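Local coordinates for cerato-platanin-like protein (Moniliophthora perniciosa, PDB 3SUM) that is of unknown function but belongs to the cerato-platanins, a family of small fungal proteins built on a double-psi beta-barrel, at residues Lys6-Asp9 against Lys10-Asn13. Residues are numbered along the deposited sequence; the frame is centred on the assembly and turned at random.
Sequences KWDD and KFQN
Lys10 donates its backbone N-H to the carboxylate of Asp8, N to OD1 2.8 Å, almost straight at 169° though it meets the oxygen from above the carboxylate plane. Asp8 CG lies anti to the backbone N (chi1 -175°), which swings the carboxylate beside its own carbonyl carbon, within reach of the amide two residues on; OD1 also rests 3.4 Å from Lys10 CB. The rest of the lysine runs out extended to a salt bridge with Asp79. Phe11 N bonds back to Asp8 O at 3.3 Å, closing the first turn of a short 3-10 segment. The Asp8 OD1 bond makes an Asx turn where strand 4-7 of the double-psi barrel gives way to the 3-10 segment: the Asp8 side chain takes one amide, its carbonyl the next. The buried Phe11 ring sets CE2 against Asp8 CB (3.8 Å), with Lys10 CB over the centre of one face and Val88 of the adjacent strand 86-89 and Val78 of strand 71-79 also touching the ring. Gln12 N continues the turn to Asp9 O at 2.9 Å, and its side-chain NE2 shares a water with Asp9 OD1, while OE1 accepts from the backbone of Asp92. Asn13 N bonds to Lys10 O, 3.1 Å; its OD1 is hydrogen-bonded to Thr15 OG1, and its ND2 donates to a second water, which reaches Asp9 OD2 only weakly.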
# COMPACT_ATOMS: atom_id res chain seq x y z
N LYS A 6 -10.25 2.54 -0.69
CA LYS A 6 -11.06 1.95 -1.74
C LYS A 6 -10.13 0.93 -2.35
O LYS A 6 -8.94 0.92 -2.07
CB LYS A 6 -11.36 3.02 -2.81
CG LYS A 6 -12.40 4.06 -2.26
CD LYS A 6 -12.44 5.27 -3.27
CE LYS A 6 -13.27 6.47 -2.77
NZ LYS A 6 -14.73 6.02 -2.69
N TRP A 7 -10.69 0.03 -3.13
CA TRP A 7 -9.88 -0.97 -3.72
C TRP A 7 -9.91 -0.85 -5.24
O TRP A 7 -10.85 -0.35 -5.84
CB TRP A 7 -10.27 -2.38 -3.21
CG TRP A 7 -11.70 -2.82 -3.50
CD1 TRP A 7 -12.75 -2.74 -2.66
CD2 TRP A 7 -12.17 -3.42 -4.69
NE1 TRP A 7 -13.85 -3.27 -3.26
CE2 TRP A 7 -13.53 -3.66 -4.53
CE3 TRP A 7 -11.57 -3.75 -5.92
CZ2 TRP A 7 -14.34 -4.27 -5.53
CZ3 TRP A 7 -12.35 -4.36 -6.91
CH2 TRP A 7 -13.72 -4.60 -6.72
N ASP A 8 -8.86 -1.41 -5.82
CA ASP A 8 -8.63 -1.34 -7.27
C ASP A 8 -7.64 -2.45 -7.55
O ASP A 8 -6.54 -2.51 -7.00
CB ASP A 8 -7.99 0.02 -7.65
CG ASP A 8 -7.82 0.25 -9.16
OD1 ASP A 8 -7.74 -0.66 -9.95
OD2 ASP A 8 -7.60 1.43 -9.54
N ASP A 9 -8.01 -3.25 -8.54
CA ASP A 9 -7.23 -4.35 -9.04
C ASP A 9 -5.88 -3.94 -9.53
O ASP A 9 -4.92 -4.72 -9.46
CB ASP A 9 -8.03 -4.96 -10.21
CG ASP A 9 -7.36 -6.22 -10.78
OD1 ASP A 9 -7.54 -7.28 -10.13
OD2 ASP A 9 -6.72 -6.12 -11.86
N LYS A 10 -5.73 -2.68 -9.99
CA LYS A 10 -4.43 -2.20 -10.47
C LYS A 10 -3.28 -2.56 -9.52
O LYS A 10 -2.18 -2.93 -9.92
CB LYS A 10 -4.44 -0.64 -10.62
CG LYS A 10 -3.12 -0.13 -11.18
CD LYS A 10 -3.22 1.44 -11.41
CE LYS A 10 -1.95 2.04 -12.02
NZ LYS A 10 -1.90 3.63 -12.04
N PHE A 11 -3.51 -2.35 -8.23
CA PHE A 11 -2.43 -2.47 -7.24
C PHE A 11 -2.12 -3.92 -6.85
O PHE A 11 -1.25 -4.16 -6.02
CB PHE A 11 -2.81 -1.60 -6.07
CG PHE A 11 -3.06 -0.22 -6.55
CD1 PHE A 11 -2.01 0.50 -7.13
CD2 PHE A 11 -4.33 0.35 -6.49
CE1 PHE A 11 -2.24 1.82 -7.67
CE2 PHE A 11 -4.57 1.63 -7.00
CZ PHE A 11 -3.52 2.39 -7.58
N GLN A 12 -2.81 -4.86 -7.46
CA GLN A 12 -2.32 -6.23 -7.29
C GLN A 12 -2.13 -6.88 -8.64
O GLN A 12 -2.14 -8.14 -8.77
CB GLN A 12 -3.24 -7.07 -6.39
CG GLN A 12 -4.64 -7.23 -6.84
CD GLN A 12 -5.41 -8.04 -5.87
OE1 GLN A 12 -5.28 -7.85 -4.66
NE2 GLN A 12 -6.16 -9.05 -6.38
N ASN A 13 -1.94 -6.03 -9.63
CA ASN A 13 -1.65 -6.51 -10.98
C ASN A 13 -0.16 -6.62 -11.16
O ASN A 13 0.48 -5.65 -11.54
CB ASN A 13 -2.28 -5.61 -12.03
CG ASN A 13 -2.16 -6.19 -13.45
OD1 ASN A 13 -1.33 -7.08 -13.72
ND2 ASN A 13 -3.02 -5.70 -14.36
O HOH W 1 -6.02 -9.61 -9.09
O HOH W 2 -5.16 -4.01 -14.05